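Local coordinates for protein internalin (PDB 4FMZ) that probably acts in adhesion to or invasion of host cells, as a leucine-rich-repeat member of the internalin family, at residues 134-148 / 154-167. Residues are numbered along the deposited sequence; the frame is centred on the assembly and turned at random.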
HETATM    1  N   MSE A 134      -4.310  -3.774  15.955  1.00 24.56           N
HETATM    2  CA  MSE A 134      -4.152  -3.177  14.613  1.00 21.94           C
HETATM    3  C   MSE A 134      -4.528  -4.164  13.496  1.00 28.78           C
HETATM    4  O   MSE A 134      -4.052  -5.299  13.477  1.00 28.65           O
HETATM    5  CB  MSE A 134      -2.713  -2.668  14.380  1.00 21.68           C
HETATM    6  CG  MSE A 134      -2.614  -1.600  13.274  1.00 22.74           C
HETATM    7 SE   MSE A 134      -3.638   0.038  13.617  0.75 24.23          SE
HETATM    8  CE  MSE A 134      -2.667   0.655  15.210  1.00 22.45           C
ATOM      9  N   TYR A 135      -5.418  -3.712  12.602  1.00 26.23           N
ATOM     10  CA  TYR A 135      -5.937  -4.462  11.460  1.00 26.29           C
ATOM     11  C   TYR A 135      -5.397  -3.871  10.155  1.00 28.60           C
ATOM     12  O   TYR A 135      -5.066  -4.624   9.243  1.00 27.78           O
ATOM     13  CB  TYR A 135      -7.474  -4.445  11.476  1.00 28.39           C
ATOM     14  CG  TYR A 135      -8.133  -5.114  10.289  1.00 30.68           C
ATOM     15  CD1 TYR A 135      -8.412  -6.475  10.301  1.00 33.55           C
ATOM     16  CD2 TYR A 135      -8.576  -4.368   9.199  1.00 31.22           C
ATOM     17  CE1 TYR A 135      -9.076  -7.088   9.240  1.00 34.87           C
ATOM     18  CE2 TYR A 135      -9.220  -4.975   8.121  1.00 31.99           C
ATOM     19  CZ  TYR A 135      -9.469  -6.337   8.148  1.00 40.02           C
ATOM     20  OH  TYR A 135     -10.121  -6.960   7.113  1.00 42.22           O
ATOM     21  N   SER A 136      -5.315  -2.537  10.058  1.00 25.03           N
ATOM     22  CA  SER A 136      -4.815  -1.860   8.867  1.00 23.76           C
ATOM     23  C   SER A 136      -3.915  -0.695   9.267  1.00 26.71           C
ATOM     24  O   SER A 136      -4.342   0.190  10.005  1.00 26.53           O
ATOM     25  CB  SER A 136      -5.974  -1.374   8.005  1.00 26.24           C
ATOM     26  OG  SER A 136      -5.478  -0.704   6.859  1.00 27.54           O
ATOM     27  N   LEU A 137      -2.667  -0.714   8.790  1.00 22.43           N
ATOM     28  CA  LEU A 137      -1.693   0.307   9.119  1.00 21.27           C
ATOM     29  C   LEU A 137      -1.056   0.886   7.872  1.00 24.20           C
ATOM     30  O   LEU A 137      -0.641   0.145   6.989  1.00 24.46           O
ATOM     31  CB  LEU A 137      -0.618  -0.286  10.046  1.00 21.25           C
ATOM     32  CG  LEU A 137       0.496   0.654  10.536  1.00 25.03           C
ATOM     33  CD1 LEU A 137      -0.058   1.747  11.474  1.00 25.77           C
ATOM     34  CD2 LEU A 137       1.588  -0.151  11.232  1.00 24.28           C
ATOM     35  N   ASN A 138      -0.964   2.212   7.809  1.00 21.94           N
ATOM     36  CA  ASN A 138      -0.346   2.899   6.678  1.00 20.60           C
ATOM     37  C   ASN A 138       0.784   3.810   7.167  1.00 25.29           C
ATOM     38  O   ASN A 138       0.526   4.866   7.766  1.00 25.37           O
ATOM     39  CB  ASN A 138      -1.385   3.706   5.867  1.00 19.94           C
ATOM     40  CG  ASN A 138      -0.825   4.299   4.592  1.00 26.66           C
ATOM     41  OD1 ASN A 138       0.378   4.230   4.318  1.00 25.94           O
ATOM     42  ND2 ASN A 138      -1.680   4.935   3.794  1.00 23.97           N
ATOM     43  N   LEU A 139       2.026   3.405   6.887  1.00 21.78           N
ATOM     44  CA  LEU A 139       3.244   4.158   7.233  1.00 22.70           C
ATOM     45  C   LEU A 139       3.946   4.692   5.958  1.00 28.46           C
ATOM     46  O   LEU A 139       5.120   5.098   5.999  1.00 28.75           O
ATOM     47  CB  LEU A 139       4.210   3.274   8.047  1.00 22.52           C
ATOM     48  CG  LEU A 139       3.723   2.854   9.452  1.00 26.78           C
ATOM     49  CD1 LEU A 139       4.719   1.903  10.101  1.00 26.47           C
ATOM     50  CD2 LEU A 139       3.490   4.059  10.345  1.00 29.98           C
ATOM     51  N   GLY A 140       3.202   4.709   4.859  1.00 24.45           N
ATOM     52  CA  GLY A 140       3.691   5.147   3.560  1.00 23.86           C
ATOM     53  C   GLY A 140       4.294   6.536   3.532  1.00 27.00           C
ATOM     54  O   GLY A 140       3.767   7.452   4.153  1.00 26.70           O
ATOM     55  N   ALA A 141       5.410   6.694   2.807  1.00 23.82           N
ATOM     56  CA  ALA A 141       6.123   7.960   2.578  1.00 24.83           C
ATOM     57  C   ALA A 141       6.604   8.674   3.878  1.00 30.30           C
ATOM     58  O   ALA A 141       6.628   9.904   3.954  1.00 30.10           O
ATOM     59  CB  ALA A 141       5.288   8.906   1.724  1.00 25.19           C
ATOM     60  N   ASN A 142       7.023   7.889   4.870  1.00 26.59           N
ATOM     61  CA  ASN A 142       7.727   8.386   6.048  1.00 26.24           C
ATOM     62  C   ASN A 142       9.169   8.109   5.654  1.00 30.88           C
ATOM     63  O   ASN A 142       9.682   7.022   5.905  1.00 29.34           O
ATOM     64  CB  ASN A 142       7.257   7.691   7.335  1.00 23.95           C
ATOM     65  CG  ASN A 142       5.981   8.280   7.869  1.00 37.20           C
ATOM     66  OD1 ASN A 142       5.992   9.295   8.569  1.00 33.26           O
ATOM     67  ND2 ASN A 142       4.847   7.698   7.506  1.00 27.48           N
ATOM     68  N   HIS A 143       9.752   9.038   4.879  1.00 28.73           N
ATOM     69  CA  HIS A 143      11.056   8.901   4.219  1.00 29.07           C
ATOM     70  C   HIS A 143      12.228   8.521   5.122  1.00 32.49           C
ATOM     71  O   HIS A 143      13.166   7.895   4.634  1.00 31.43           O
ATOM     72  CB  HIS A 143      11.402  10.182   3.446  1.00 30.05           C
ATOM     73  CG  HIS A 143      10.358  10.561   2.434  1.00 33.21           C
ATOM     74  ND1 HIS A 143       9.815   9.626   1.559  1.00 34.45           N
ATOM     75  CD2 HIS A 143       9.775  11.761   2.204  1.00 34.62           C
ATOM     76  CE1 HIS A 143       8.930  10.287   0.831  1.00 33.52           C
ATOM     77  NE2 HIS A 143       8.877  11.575   1.176  1.00 34.04           N
ATOM     78  N   ASN A 144      12.166   8.847   6.415  1.00 30.54           N
ATOM     79  CA  ASN A 144      13.262   8.587   7.344  1.00 31.24           C
ATOM     80  C   ASN A 144      13.027   7.376   8.262  1.00 35.00           C
ATOM     81  O   ASN A 144      13.868   7.097   9.122  1.00 35.66           O
ATOM     82  CB  ASN A 144      13.555   9.840   8.156  1.00 34.22           C
ATOM     83  CG  ASN A 144      14.023  10.977   7.281  1.00 51.98           C
ATOM     84  OD1 ASN A 144      15.013  10.869   6.549  1.00 47.95           O
ATOM     85  ND2 ASN A 144      13.294  12.077   7.298  1.00 42.73           N
ATOM     86  N   LEU A 145      11.940   6.614   8.030  1.00 30.06           N
ATOM     87  CA  LEU A 145      11.642   5.403   8.790  1.00 29.67           C
ATOM     88  C   LEU A 145      12.551   4.246   8.321  1.00 33.39           C
ATOM     89  O   LEU A 145      12.750   4.090   7.119  1.00 31.90           O
ATOM     90  CB  LEU A 145      10.155   5.039   8.609  1.00 29.09           C
ATOM     91  CG  LEU A 145       9.644   3.751   9.265  1.00 33.90           C
ATOM     92  CD1 LEU A 145       9.751   3.808  10.797  1.00 34.57           C
ATOM     93  CD2 LEU A 145       8.212   3.470   8.846  1.00 37.37           C
ATOM     94  N   SER A 146      13.096   3.441   9.261  1.00 31.03           N
ATOM     95  CA  SER A 146      13.935   2.289   8.893  1.00 31.48           C
ATOM     96  C   SER A 146      13.724   1.081   9.813  1.00 35.95           C
ATOM     97  O   SER A 146      13.873  -0.052   9.359  1.00 36.27           O
ATOM     98  CB  SER A 146      15.415   2.663   8.876  1.00 36.02           C
ATOM     99  OG  SER A 146      15.890   2.977  10.174  1.00 44.06           O
ATOM    100  N   ASP A 147      13.421   1.322  11.097  1.00 31.49           N
ATOM    101  CA  ASP A 147      13.234   0.293  12.113  1.00 31.50           C
ATOM    102  C   ASP A 147      11.746  -0.090  12.291  1.00 32.80           C
ATOM    103  O   ASP A 147      10.981   0.636  12.943  1.00 31.15           O
ATOM    104  CB  ASP A 147      13.836   0.767  13.447  1.00 34.02           C
ATOM    105  CG  ASP A 147      13.890  -0.274  14.547  1.00 39.73           C
ATOM    106  OD1 ASP A 147      13.362  -1.384  14.339  1.00 39.07           O
ATOM    107  OD2 ASP A 147      14.445   0.030  15.624  1.00 46.33           O
ATOM    108  N   LEU A 148      11.364  -1.265  11.762  1.00 27.98           N
ATOM    109  CA  LEU A 148       9.985  -1.752  11.876  1.00 27.90           C
ATOM    110  C   LEU A 148       9.769  -2.706  13.056  1.00 31.69           C
ATOM    111  O   LEU A 148       8.673  -3.253  13.172  1.00 30.71           O
ATOM    112  CB  LEU A 148       9.548  -2.464  10.585  1.00 27.29           C
ATOM    113  CG  LEU A 148       9.425  -1.624   9.323  1.00 31.01           C
ATOM    114  CD1 LEU A 148       9.095  -2.501   8.162  1.00 30.52           C
ATOM    115  CD2 LEU A 148       8.369  -0.504   9.465  1.00 32.95           C
HETATM  116  N   MSE A 154       1.795  -7.162  16.176  1.00 27.77           N
HETATM  117  CA  MSE A 154       0.509  -6.929  15.499  1.00 25.68           C
HETATM  118  C   MSE A 154       0.114  -8.170  14.704  1.00 31.49           C
HETATM  119  O   MSE A 154       0.006  -8.122  13.484  1.00 30.98           O
HETATM  120  CB  MSE A 154       0.579  -5.695  14.594  1.00 24.61           C
HETATM  121  CG  MSE A 154       0.763  -4.401  15.344  1.00 27.35           C
HETATM  122 SE   MSE A 154       1.015  -2.982  14.064  0.75 28.53          SE
HETATM  123  CE  MSE A 154       1.176  -1.521  15.332  1.00 26.98           C
ATOM    124  N   THR A 155      -0.137  -9.274  15.412  1.00 30.85           N
ATOM    125  CA  THR A 155      -0.414 -10.581  14.795  1.00 31.32           C
ATOM    126  C   THR A 155      -1.776 -10.648  14.089  1.00 35.52           C
ATOM    127  O   THR A 155      -1.977 -11.566  13.298  1.00 35.28           O
ATOM    128  CB  THR A 155      -0.267 -11.705  15.823  1.00 38.71           C
ATOM    129  OG1 THR A 155      -1.052 -11.397  16.977  1.00 38.92           O
ATOM    130  CG2 THR A 155       1.175 -11.913  16.213  1.00 39.86           C
ATOM    131  N   GLY A 156      -2.662  -9.678  14.337  1.00 33.01           N
ATOM    132  CA  GLY A 156      -3.958  -9.589  13.665  1.00 32.02           C
ATOM    133  C   GLY A 156      -3.955  -8.654  12.462  1.00 33.13           C
ATOM    134  O   GLY A 156      -5.000  -8.457  11.835  1.00 31.65           O
ATOM    135  N   LEU A 157      -2.796  -8.051  12.132  1.00 27.54           N
ATOM    136  CA  LEU A 157      -2.675  -7.098  11.016  1.00 25.77           C
ATOM    137  C   LEU A 157      -2.959  -7.758   9.671  1.00 28.52           C
ATOM    138  O   LEU A 157      -2.315  -8.752   9.319  1.00 26.67           O
ATOM    139  CB  LEU A 157      -1.291  -6.421  10.995  1.00 25.35           C
ATOM    140  CG  LEU A 157      -1.165  -5.151  10.116  1.00 28.73           C
ATOM    141  CD1 LEU A 157      -1.890  -3.963  10.739  1.00 28.80           C
ATOM    142  CD2 LEU A 157       0.269  -4.776   9.931  1.00 30.74           C
ATOM    143  N   ASN A 158      -3.928  -7.185   8.928  1.00 25.27           N
ATOM    144  CA  ASN A 158      -4.361  -7.678   7.614  1.00 25.15           C
ATOM    145  C   ASN A 158      -3.866  -6.805   6.465  1.00 28.38           C
ATOM    146  O   ASN A 158      -3.751  -7.297   5.339  1.00 27.50           O
ATOM    147  CB  ASN A 158      -5.889  -7.758   7.548  1.00 26.66           C
ATOM    148  CG  ASN A 158      -6.492  -8.984   8.190  1.00 45.08           C
ATOM    149  OD1 ASN A 158      -7.339  -9.664   7.599  1.00 36.30           O
ATOM    150  ND2 ASN A 158      -6.116  -9.268   9.432  1.00 34.60           N
ATOM    151  N   TYR A 159      -3.622  -5.506   6.722  1.00 24.41           N
ATOM    152  CA  TYR A 159      -3.182  -4.563   5.688  1.00 23.81           C
ATOM    153  C   TYR A 159      -2.018  -3.726   6.186  1.00 28.08           C
ATOM    154  O   TYR A 159      -2.100  -3.157   7.271  1.00 27.42           O
ATOM    155  CB  TYR A 159      -4.347  -3.657   5.250  1.00 23.12           C
ATOM    156  CG  TYR A 159      -5.511  -4.428   4.671  1.00 25.18           C
ATOM    157  CD1 TYR A 159      -6.529  -4.908   5.487  1.00 28.63           C
ATOM    158  CD2 TYR A 159      -5.604  -4.665   3.302  1.00 26.05           C
ATOM    159  CE1 TYR A 159      -7.584  -5.654   4.965  1.00 31.01           C
ATOM    160  CE2 TYR A 159      -6.669  -5.384   2.764  1.00 26.97           C
ATOM    161  CZ  TYR A 159      -7.657  -5.871   3.599  1.00 33.65           C
ATOM    162  OH  TYR A 159      -8.697  -6.582   3.064  1.00 36.07           O
ATOM    163  N   LEU A 160      -0.919  -3.680   5.408  1.00 23.19           N
ATOM    164  CA  LEU A 160       0.263  -2.900   5.766  1.00 21.84           C
ATOM    165  C   LEU A 160       0.898  -2.212   4.559  1.00 24.64           C
ATOM    166  O   LEU A 160       1.186  -2.871   3.560  1.00 22.93           O
ATOM    167  CB  LEU A 160       1.319  -3.773   6.457  1.00 21.59           C
ATOM    168  CG  LEU A 160       2.637  -3.083   6.886  1.00 25.26           C
ATOM    169  CD1 LEU A 160       2.385  -1.939   7.907  1.00 24.35           C
ATOM    170  CD2 LEU A 160       3.630  -4.104   7.426  1.00 27.85           C
ATOM    171  N   THR A 161       1.185  -0.901   4.703  1.00 21.17           N
ATOM    172  CA  THR A 161       1.895  -0.100   3.699  1.00 20.47           C
ATOM    173  C   THR A 161       3.091   0.588   4.355  1.00 24.89           C
ATOM    174  O   THR A 161       2.914   1.356   5.300  1.00 24.65           O
ATOM    175  CB  THR A 161       0.964   0.938   3.049  1.00 22.72           C
ATOM    176  OG1 THR A 161      -0.159   0.268   2.482  1.00 25.01           O
ATOM    177  CG2 THR A 161       1.677   1.795   1.979  1.00 18.32           C
ATOM    178  N   VAL A 162       4.298   0.306   3.855  1.00 20.99           N
ATOM    179  CA  VAL A 162       5.545   0.955   4.282  1.00 21.19           C
ATOM    180  C   VAL A 162       6.265   1.281   2.978  1.00 24.00           C
ATOM    181  O   VAL A 162       6.714   0.366   2.297  1.00 23.23           O
ATOM    182  CB  VAL A 162       6.427   0.145   5.277  1.00 26.31           C
ATOM    183  CG1 VAL A 162       7.663   0.953   5.680  1.00 26.52           C
ATOM    184  CG2 VAL A 162       5.646  -0.291   6.519  1.00 26.51           C
ATOM    185  N   THR A 163       6.286   2.552   2.574  1.00 20.82           N
ATOM    186  CA  THR A 163       6.891   2.928   1.290  1.00 20.74           C
ATOM    187  C   THR A 163       7.806   4.134   1.375  1.00 26.04           C
ATOM    188  O   THR A 163       7.694   4.926   2.311  1.00 25.76           O
ATOM    189  CB  THR A 163       5.789   3.250   0.246  1.00 25.16           C
ATOM    190  OG1 THR A 163       5.027   4.368   0.708  1.00 25.69           O
ATOM    191  CG2 THR A 163       4.867   2.058  -0.058  1.00 22.92           C
ATOM    192  N   GLU A 164       8.667   4.310   0.340  1.00 23.79           N
ATOM    193  CA  GLU A 164       9.559   5.466   0.139  1.00 24.14           C
ATOM    194  C   GLU A 164      10.415   5.784   1.369  1.00 30.55           C
ATOM    195  O   GLU A 164      10.657   6.960   1.671  1.00 32.16           O
ATOM    196  CB  GLU A 164       8.724   6.701  -0.236  1.00 25.45           C
ATOM    197  CG  GLU A 164       7.952   6.547  -1.531  1.00 32.13           C
ATOM    198  CD  GLU A 164       7.101   7.762  -1.835  1.00 45.10           C
ATOM    199  OE1 GLU A 164       7.661   8.875  -1.958  1.00 47.26           O
ATOM    200  OE2 GLU A 164       5.868   7.600  -1.933  1.00 35.55           O
ATOM    201  N   SER A 165      10.849   4.747   2.081  1.00 25.73           N
ATOM    202  CA  SER A 165      11.582   4.907   3.332  1.00 26.18           C
ATOM    203  C   SER A 165      12.996   4.318   3.276  1.00 29.64           C
ATOM    204  O   SER A 165      13.452   3.864   2.227  1.00 29.53           O
ATOM    205  CB  SER A 165      10.797   4.247   4.465  1.00 27.42           C
ATOM    206  OG  SER A 165      10.877   2.836   4.348  1.00 29.99           O
ATOM    207  N   LYS A 166      13.675   4.320   4.431  1.00 27.52           N
ATOM    208  CA  LYS A 166      15.024   3.782   4.581  1.00 28.27           C
ATOM    209  C   LYS A 166      14.963   2.319   5.086  1.00 32.70           C
ATOM    210  O   LYS A 166      15.993   1.764   5.481  1.00 32.86           O
ATOM    211  CB  LYS A 166      15.849   4.685   5.521  1.00 31.18           C
ATOM    212  CG  LYS A 166      16.182   6.030   4.887  1.00 34.68           C
ATOM    213  CD  LYS A 166      17.052   6.902   5.769  1.00 44.79           C
ATOM    214  CE  LYS A 166      17.205   8.274   5.148  1.00 57.42           C
ATOM    215  NZ  LYS A 166      18.201   9.111   5.866  1.00 68.62           N
ATOM    216  N   VAL A 167      13.760   1.682   5.013  1.00 28.50           N
ATOM    217  CA  VAL A 167      13.537   0.295   5.451  1.00 27.94           C
ATOM    218  C   VAL A 167      14.325  -0.687   4.572  1.00 31.74           C
ATOM    219  O   VAL A 167      14.129  -0.768   3.358  1.00 30.82           O
ATOM    220  CB  VAL A 167      12.031  -0.103   5.547  1.00 30.82           C
ATOM    221  CG1 VAL A 167      11.843  -1.629   5.632  1.00 30.97           C
ATOM    222  CG2 VAL A 167      11.369   0.578   6.743  1.00 30.85           C
TER
HETATM  223  O   HOH W   1      -2.737  -6.879  15.338  1.00 20.81           O
HETATM  224  O   HOH W   2      13.970   7.785   1.900  1.00 41.62           O
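Tyr135 and Asn158 meet at one end of a parallel strand pair, 136-138 beside 159-161, which illustrates how successive coils of a leucine-rich-repeat solenoid stack. The backbone O of Tyr135 accepts from both Asn158 N and Tyr159 N, and the ladder runs on through Leu137 N to Tyr159 O (2.9 Å) and Thr161 N to Leu137 O. The Tyr135 ring runs alongside the next coil because chi1, at 176°, sets CG opposite the backbone N. Asn158 CB sits over one of its faces, 3.9 Å from the centroid, while the amide, inclined 25° to the ring, brings CG to 3.4 Å from Tyr135 CE1. A hydrogen bond from Asn158 ND2 to Gly156 O holds that amide. Tyr159 lies beside Tyr135, pointing the same way with the ring planes at 57°, and Tyr135 OH approaches Tyr159 CE1 at the ring edge.

Leu137 and Leu160 lie on the face opposite Ser136 and Tyr159, in the interior. Leu137 CD2 packs on Leu160 CD1 (3.9 Å) and crosses Met154 near its SE; Leu157 CD1 nestles against CG of Met134, like Met154 a selenomethionine, at 3.5 Å. Further along, Val162 fits among Leu139, Leu145 and Leu148, and Asn142 ties its own coil to the preceding one through Leu117 and Ile122. Beyond the strands, His143 spans the two coils: its ND1-H points within the imidazole plane at Glu164 O, 2.8 Å away and nearly straight.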